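Local coordinates for xyloglucanase (Paenibacillus pabuli, PDB 2JEP), which hydrolyses the beta-1,4-glucan backbone of xyloglucan, a polysaccharide of the plant cell wall, as a family 5 glycoside hydrolase, at residues Ile127-His131 against Val160-Ile164; Leu109-Gln113 against Lys167-Tyr171. All blocks are in the same frame, centred on the assembly; numbering follows the deposited sequence. Where two conformers were deposited one is given.

Interactions 1 and 2 share helix 150-167 of a (beta/alpha)8 barrel: the first packs it against residues 127-131, on and beside strand 125-128; the second joins its end and the turn beyond to helix 106-120, which precedes that strand. Their centres lie about 10 Å apart, and they meet where Ile-128 CD1 packs 3.8 Å from Phe-168 CE2. Interaction 1 is the more central, about 13 Å from the centre of the chain against about 19 Å. In (beta/alpha)8 glycosidases the active site lies at the C-terminal ends of the barrel strands, so interaction 1 is probably the nearer to it. A bound calcium ion lies about 10 Å from the side chain of Asn-129.

Interaction 1: Ile127-His131 against Val160-Ile164; sequences IINIH and VWQQI
Ile-130 and Trp-161 run past each other in opposite senses, the isoleucine reaching out from the barrel strand region while the indole reaches in from helix 150-167. The end of the isoleucine does the touching: CD1 of Ile-130 lies 3.3 Å from NE1 of Trp-161, approaching the ring obliquely. With CG1 anti to the carbonyl carbon (chi1 -65°) and the chain extended beyond it, this methyl also reaches Val-160, whose CG1 is 3.8 Å from Ile-130 CD1. Ile-164 comes in over one face of the indole, near its rim, with CD1 4.1 Å above the plane; the same methyl touches Ile-130 CD1. Ile-128 and Ile-164 likewise slide past each other in opposite directions, Ile-128 CD1 meeting Ile-164 CG2 at 4.0 Å. At the far edge of the indole, near its plane, the carbonyl oxygen of Ile-128 faces CH2.

No hydrogen bond spans the two segments. The indole N-H is instead given to the carbonyl of Ser-179, just beyond strand 175-178. Asn-129, its bond to CB pointing away from the helix, donates ND2 to ND1 of His-131 at 3.0 Å, within 10° of the imidazole plane, and its OD1 accepts from the backbone N of Val-90. Between these two segments the contact therefore rests on buried hydrocarbon and indole surface, with the polar groups of Trp-161 and Asn-129 satisfied by partners outside helix 150-167.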
ATOM      1  N   ILE A 127       5.744   3.014   5.889  1.00  6.89           N
ATOM      2  CA  ILE A 127       5.767   1.714   5.235  1.00  7.05           C
ATOM      3  C   ILE A 127       6.599   1.855   3.958  1.00  6.85           C
ATOM      4  O   ILE A 127       6.351   2.778   3.179  1.00  7.62           O
ATOM      5  CB  ILE A 127       4.344   1.259   4.842  1.00  7.16           C
ATOM      6  CG1 ILE A 127       3.418   1.177   6.065  1.00  7.86           C
ATOM      7  CG2 ILE A 127       4.393  -0.068   4.047  1.00  8.47           C
ATOM      8  CD1 ILE A 127       1.934   1.077   5.714  1.00  9.06           C
ATOM      9  N   ILE A 128       7.570   0.965   3.745  1.00  6.55           N
ATOM     10  CA  ILE A 128       8.312   0.893   2.480  1.00  7.46           C
ATOM     11  C   ILE A 128       8.102  -0.489   1.873  1.00  6.75           C
ATOM     12  O   ILE A 128       8.006  -1.484   2.589  1.00  7.57           O
ATOM     13  CB  ILE A 128       9.814   1.199   2.611  1.00  7.42           C
ATOM     14  CG1 ILE A 128      10.518   0.256   3.582  1.00  8.09           C
ATOM     15  CG2 ILE A 128       9.985   2.650   2.973  1.00  8.58           C
ATOM     16  CD1 ILE A 128      12.030   0.493   3.668  1.00  9.59           C
ATOM     17  N   ASN A 129       8.013  -0.558   0.546  1.00  7.19           N
ATOM     18  CA  ASN A 129       7.699  -1.815  -0.133  1.00  6.96           C
ATOM     19  C   ASN A 129       8.630  -2.078  -1.322  1.00  7.19           C
ATOM     20  O   ASN A 129       9.638  -1.378  -1.498  1.00  7.66           O
ATOM     21  CB  ASN A 129       6.224  -1.832  -0.542  1.00  6.79           C
ATOM     22  CG  ASN A 129       5.907  -0.917  -1.708  1.00  6.57           C
ATOM     23  OD1 ASN A 129       6.803  -0.317  -2.285  1.00  7.77           O
ATOM     24  ND2 ASN A 129       4.630  -0.841  -2.082  1.00  9.05           N
ATOM     25  N   ILE A 130       8.323  -3.121  -2.097  1.00  7.37           N
ATOM     26  CA  ILE A 130       8.871  -3.309  -3.447  1.00  6.82           C
ATOM     27  C   ILE A 130       7.667  -3.233  -4.364  1.00  7.06           C
ATOM     28  O   ILE A 130       6.737  -4.022  -4.239  1.00  7.65           O
ATOM     29  CB  ILE A 130       9.616  -4.639  -3.587  1.00  7.44           C
ATOM     30  CG1 ILE A 130      10.852  -4.651  -2.682  1.00  7.99           C
ATOM     31  CG2 ILE A 130       9.947  -4.904  -5.063  1.00  8.67           C
ATOM     32  CD1 ILE A 130      11.683  -5.947  -2.767  1.00  9.00           C
ATOM     33  N   HIS A 131       7.643  -2.231  -5.254  1.00  7.17           N
ATOM     34  CA  HIS A 131       6.382  -1.819  -5.879  1.00  7.40           C
ATOM     35  C   HIS A 131       6.267  -2.190  -7.358  1.00  7.75           C
ATOM     36  O   HIS A 131       5.607  -3.191  -7.720  1.00  9.26           O
ATOM     37  CB  HIS A 131       6.189  -0.314  -5.621  1.00  7.67           C
ATOM     38  CG  HIS A 131       4.796   0.178  -5.827  1.00  7.61           C
ATOM     39  ND1 HIS A 131       3.903   0.342  -4.787  1.00  8.42           N
ATOM     40  CD2 HIS A 131       4.145   0.561  -6.952  1.00  8.61           C
ATOM     41  CE1 HIS A 131       2.767   0.819  -5.266  1.00  9.31           C
ATOM     42  NE2 HIS A 131       2.879   0.944  -6.578  1.00  9.32           N
ATOM     43  N   VAL A 160      17.723  -8.804  -2.483  1.00  8.71           N
ATOM     44  CA  VAL A 160      17.217  -7.440  -2.449  1.00  8.89           C
ATOM     45  C   VAL A 160      16.683  -7.128  -1.053  1.00  8.52           C
ATOM     46  O   VAL A 160      17.061  -6.113  -0.466  1.00  8.72           O
ATOM     47  CB  VAL A 160      16.185  -7.236  -3.566  1.00  8.92           C
ATOM     48  CG1 VAL A 160      15.392  -5.936  -3.377  1.00 10.38           C
ATOM     49  CG2 VAL A 160      16.906  -7.262  -4.907  1.00 10.33           C
ATOM     50  N   TRP A 161      15.833  -7.997  -0.478  1.00  8.26           N
ATOM     51  CA  TRP A 161      15.342  -7.696   0.870  1.00  7.91           C
ATOM     52  C   TRP A 161      16.432  -7.738   1.923  1.00  8.23           C
ATOM     53  O   TRP A 161      16.367  -6.995   2.896  1.00  8.90           O
ATOM     54  CB  TRP A 161      14.145  -8.572   1.274  1.00  8.32           C
ATOM     55  CG  TRP A 161      12.861  -7.897   0.949  1.00  8.36           C
ATOM     56  CD1 TRP A 161      11.899  -8.291   0.049  1.00  8.78           C
ATOM     57  CD2 TRP A 161      12.385  -6.673   1.524  1.00  7.99           C
ATOM     58  NE1 TRP A 161      10.881  -7.391   0.046  1.00  9.06           N
ATOM     59  CE2 TRP A 161      11.148  -6.384   0.934  1.00  7.64           C
ATOM     60  CE3 TRP A 161      12.875  -5.812   2.509  1.00  8.47           C
ATOM     61  CZ2 TRP A 161      10.415  -5.250   1.274  1.00  8.80           C
ATOM     62  CZ3 TRP A 161      12.143  -4.694   2.829  1.00  9.27           C
ATOM     63  CH2 TRP A 161      10.938  -4.420   2.202  1.00  8.57           C
ATOM     64  N   GLN A 162      17.449  -8.579   1.723  1.00  8.52           N
ATOM     65  CA  GLN A 162      18.567  -8.576   2.681  1.00 10.46           C
ATOM     66  C   GLN A 162      19.159  -7.177   2.759  1.00  9.50           C
ATOM     67  O   GLN A 162      19.454  -6.660   3.848  1.00  9.63           O
ATOM     68  CB  GLN A 162      19.668  -9.539   2.241  1.00 11.28           C
ATOM     69  CG  GLN A 162      19.483 -10.989   2.528  1.00 16.00           C
ATOM     70  CD  GLN A 162      20.694 -11.809   2.096  1.00 15.53           C
ATOM     71  OE1 GLN A 162      21.610 -11.288   1.477  1.00 19.27           O
ATOM     72  NE2 GLN A 162      20.691 -13.096   2.419  1.00 20.97           N
ATOM     73  N   GLN A 163      19.388  -6.588   1.596  1.00  8.87           N
ATOM     74  CA  GLN A 163      20.005  -5.258   1.524  1.00  8.77           C
ATOM     75  C   GLN A 163      19.114  -4.149   2.046  1.00  8.99           C
ATOM     76  O   GLN A 163      19.575  -3.262   2.756  1.00 10.42           O
ATOM     77  CB  GLN A 163      20.414  -4.968   0.085  1.00  9.40           C
ATOM     78  CG  GLN A 163      21.515  -5.858  -0.428  1.00  9.63           C
ATOM     79  CD  GLN A 163      21.703  -5.676  -1.894  1.00 10.43           C
ATOM     80  OE1 GLN A 163      22.309  -4.689  -2.331  1.00 11.45           O
ATOM     81  NE2 GLN A 163      21.157  -6.591  -2.680  1.00 10.70           N
ATOM     82  N   ILE A 164      17.841  -4.158   1.670  1.00  9.04           N
ATOM     83  CA  ILE A 164      16.938  -3.091   2.163  1.00  8.96           C
ATOM     84  C   ILE A 164      16.827  -3.217   3.683  1.00  9.09           C
ATOM     85  O   ILE A 164      16.936  -2.235   4.424  1.00  9.58           O
ATOM     86  CB  ILE A 164      15.523  -3.234   1.536  1.00  8.40           C
ATOM     87  CG1 ILE A 164      15.549  -3.101   0.017  1.00  9.26           C
ATOM     88  CG2 ILE A 164      14.556  -2.233   2.175  1.00  9.87           C
ATOM     89  CD1 ILE A 164      14.289  -3.638  -0.678  1.00 10.04           C
TER

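Interaction 2: Leu109-Gln113 against Lys167-Tyr171; sequences LNRIQ and KFSNY
The ring of Phe-168 meets Gln-113 edge-on, with the glutamine CA near the ring plane and 3.6 Å from CZ. One face of this ring carries CG of its neighbour Lys-167, offset toward the rim, and CG2 of Ile-112 reaches CZ obliquely. Tyr-171 in turn takes CD1 of Phe-168 on one face, 3.6 Å above the plane, while the amide nitrogen of Gln-113 sits at its edge. In the conformer given here, one of two deposited, the amide of Gln-113 is turned 80° from the phenylalanine ring but only 34° from that of the tyrosine.

This contact joins neighbouring helices in the outer layer of the (beta/alpha)8 barrel: helix 106-120 lies against the end of helix 150-167, where the chain turns through a type I beta turn, Phe-168 to Tyr-171, before strand 175-178. The side chains of Phe-168 and Tyr-171 also touch Val-116, farther along helix 106-120.

Hydrogen bonds flank the rings. In that same conformer Gln-113, with CG anti to the backbone nitrogen and an extended chain, sends NE2 to OH of Tyr-171 at 3.2 Å; the bond is bent, 137° at the hydrogen, and tilted from the amide plane, and that hydroxyl is also hydrogen-bonded to Asp-117. The same NE2 donates to a water that gives a hydrogen to the carbonyl oxygen of Lys-167. Lys-167 bends at its second torsion and crosses Asn-110 at about a right angle; its NZ donates a hydrogen bond of 2.7 Å to OD1 of Asn-110, nearly along the C=O axis.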
ATOM      1  N   LEU A 109      19.496   3.460  -2.513  1.00  8.71           N
ATOM      2  CA  LEU A 109      19.226   3.174  -1.119  1.00  9.36           C
ATOM      3  C   LEU A 109      19.403   4.404  -0.236  1.00  8.65           C
ATOM      4  O   LEU A 109      18.612   4.609   0.687  1.00  8.49           O
ATOM      5  CB  LEU A 109      20.090   2.029  -0.610  1.00 10.46           C
ATOM      6  CG  LEU A 109      19.720   0.610  -1.001  1.00 13.04           C
ATOM      7  CD1 LEU A 109      20.813  -0.325  -0.484  1.00 14.10           C
ATOM      8  CD2 LEU A 109      18.332   0.265  -0.477  1.00 13.77           C
ATOM      9  N   ASN A 110      20.408   5.227  -0.507  1.00  8.31           N
ATOM     10  CA  ASN A 110      20.590   6.446   0.290  1.00  8.31           C
ATOM     11  C   ASN A 110      19.454   7.432   0.106  1.00  8.32           C
ATOM     12  O   ASN A 110      19.049   8.106   1.050  1.00  8.97           O
ATOM     13  CB  ASN A 110      21.926   7.116  -0.035  1.00  7.99           C
ATOM     14  CG  ASN A 110      23.091   6.363   0.532  1.00 10.08           C
ATOM     15  OD1 ASN A 110      22.956   5.696   1.558  1.00 13.62           O
ATOM     16  ND2 ASN A 110      24.255   6.499  -0.108  1.00 10.58           N
ATOM     17  N   ARG A 111      18.928   7.498  -1.112  1.00  8.03           N
ATOM     18  CA  ARG A 111      17.783   8.380  -1.360  1.00  7.47           C
ATOM     19  C   ARG A 111      16.518   7.875  -0.665  1.00  7.93           C
ATOM     20  O   ARG A 111      15.761   8.654  -0.068  1.00  8.25           O
ATOM     21  CB  ARG A 111      17.526   8.557  -2.853  1.00  7.66           C
ATOM     22  CG  ARG A 111      16.337   9.441  -3.190  1.00  8.12           C
ATOM     23  CD  ARG A 111      16.509  10.868  -2.635  1.00  8.97           C
ATOM     24  NE  ARG A 111      15.278  11.624  -2.869  1.00  8.76           N
ATOM     25  CZ  ARG A 111      14.863  12.637  -2.119  1.00  8.61           C
ATOM     26  NH1 ARG A 111      15.593  13.097  -1.114  1.00  8.20           N
ATOM     27  NH2 ARG A 111      13.673  13.177  -2.348  1.00  9.60           N
ATOM     28  N   ILE A 112      16.268   6.574  -0.774  1.00  7.99           N
ATOM     29  CA  ILE A 112      15.104   5.999  -0.099  1.00  8.09           C
ATOM     30  C   ILE A 112      15.206   6.289   1.397  1.00  7.96           C
ATOM     31  O   ILE A 112      14.203   6.675   2.041  1.00  8.41           O
ATOM     32  CB  ILE A 112      15.020   4.474  -0.349  1.00  8.23           C
ATOM     33  CG1 ILE A 112      14.831   4.187  -1.844  1.00  8.31           C
ATOM     34  CG2 ILE A 112      13.923   3.836   0.530  1.00  9.02           C
ATOM     35  CD1 ILE A 112      15.262   2.762  -2.270  1.00  9.19           C
ATOM     36  N   GLN A 113      16.399   6.123   1.966  1.00  8.16           N
ATOM     37  CA  GLN A 113      16.562   6.379   3.388  0.50  8.36           C
ATOM     38  C   GLN A 113      16.286   7.842   3.733  1.00  8.20           C
ATOM     39  O   GLN A 113      15.673   8.135   4.755  1.00  8.77           O
ATOM     40  CB  GLN A 113      17.946   5.946   3.871  0.50  8.96           C
ATOM     41  CG  GLN A 113      18.224   6.395   5.272  0.50  9.96           C
ATOM     42  CD  GLN A 113      19.541   5.935   5.759  0.50 13.26           C
ATOM     43  OE1 GLN A 113      20.574   6.265   5.175  0.50 14.16           O
ATOM     44  NE2 GLN A 113      19.527   5.196   6.848  0.50 14.41           N
ATOM     45  N   LYS A 167      19.873  -1.967   5.523  1.00 10.50           N
ATOM     46  CA  LYS A 167      19.994  -0.500   5.497  1.00 10.97           C
ATOM     47  C   LYS A 167      19.178   0.136   6.628  1.00 10.86           C
ATOM     48  O   LYS A 167      19.570   1.148   7.212  1.00 12.04           O
ATOM     49  CB  LYS A 167      19.486   0.027   4.137  1.00 11.60           C
ATOM     50  CG  LYS A 167      19.678   1.503   3.848  1.00 13.69           C
ATOM     51  CD  LYS A 167      21.130   1.833   3.628  1.00 14.62           C
ATOM     52  CE  LYS A 167      21.325   3.289   3.235  1.00 15.72           C
ATOM     53  NZ  LYS A 167      22.771   3.616   3.276  1.00 18.72           N
ATOM     54  N   PHE A 168      18.026  -0.466   6.945  1.00 10.18           N
ATOM     55  CA  PHE A 168      17.093   0.110   7.905  1.00 10.32           C
ATOM     56  C   PHE A 168      17.016  -0.631   9.242  1.00 10.60           C
ATOM     57  O   PHE A 168      16.089  -0.442  10.029  1.00 10.63           O
ATOM     58  CB  PHE A 168      15.705   0.162   7.251  1.00 10.09           C
ATOM     59  CG  PHE A 168      15.602   1.169   6.132  1.00  9.60           C
ATOM     60  CD1 PHE A 168      15.435   2.514   6.420  1.00 10.38           C
ATOM     61  CD2 PHE A 168      15.707   0.778   4.811  1.00 10.08           C
ATOM     62  CE1 PHE A 168      15.404   3.445   5.406  1.00 10.94           C
ATOM     63  CE2 PHE A 168      15.653   1.691   3.778  1.00 10.59           C
ATOM     64  CZ  PHE A 168      15.496   3.051   4.093  1.00  9.99           C
ATOM     65  N   SER A 169      18.044  -1.421   9.553  1.00 10.56           N
ATOM     66  CA  SER A 169      17.932  -2.305  10.700  1.00 12.15           C
ATOM     67  C   SER A 169      17.783  -1.621  12.039  1.00 12.23           C
ATOM     68  O   SER A 169      17.153  -2.192  12.934  1.00 14.30           O
ATOM     69  CB  SER A 169      19.098  -3.283  10.761  1.00 13.60           C
ATOM     70  OG  SER A 169      20.293  -2.604  11.064  1.00 15.74           O
ATOM     71  N   ASN A 170      18.289  -0.393  12.174  1.00 12.88           N
ATOM     72  CA  ASN A 170      18.232   0.271  13.468  0.50 13.54           C
ATOM     73  C   ASN A 170      16.967   1.105  13.693  1.00 13.06           C
ATOM     74  O   ASN A 170      16.770   1.660  14.774  1.00 14.32           O
ATOM     75  CB  ASN A 170      19.502   1.095  13.688  0.50 14.90           C
ATOM     76  CG  ASN A 170      20.769   0.227  13.719  0.50 17.82           C
ATOM     77  OD1 ASN A 170      20.765  -0.883  14.251  0.50 21.64           O
ATOM     78  ND2 ASN A 170      21.842   0.730  13.124  0.50 21.98           N
ATOM     79  N   TYR A 171      16.094   1.171  12.694  1.00 11.11           N
ATOM     80  CA  TYR A 171      14.847   1.910  12.852  1.00 10.33           C
ATOM     81  C   TYR A 171      13.872   1.168  13.758  1.00  9.75           C
ATOM     82  O   TYR A 171      13.805  -0.060  13.741  1.00 10.17           O
ATOM     83  CB  TYR A 171      14.189   2.134  11.483  1.00 10.23           C
ATOM     84  CG  TYR A 171      14.899   3.179  10.666  1.00  9.93           C
ATOM     85  CD1 TYR A 171      16.198   2.982  10.190  1.00 11.93           C
ATOM     86  CD2 TYR A 171      14.289   4.395  10.372  1.00 10.82           C
ATOM     87  CE1 TYR A 171      16.859   3.951   9.461  1.00 11.65           C
ATOM     88  CE2 TYR A 171      14.949   5.367   9.624  1.00  9.75           C
ATOM     89  CZ  TYR A 171      16.244   5.152   9.175  1.00 10.32           C
ATOM     90  OH  TYR A 171      16.954   6.081   8.450  1.00 11.96           O
TER
HETATM   91  O   HOH W   1      21.604   3.074   7.017  1.00 31.24           O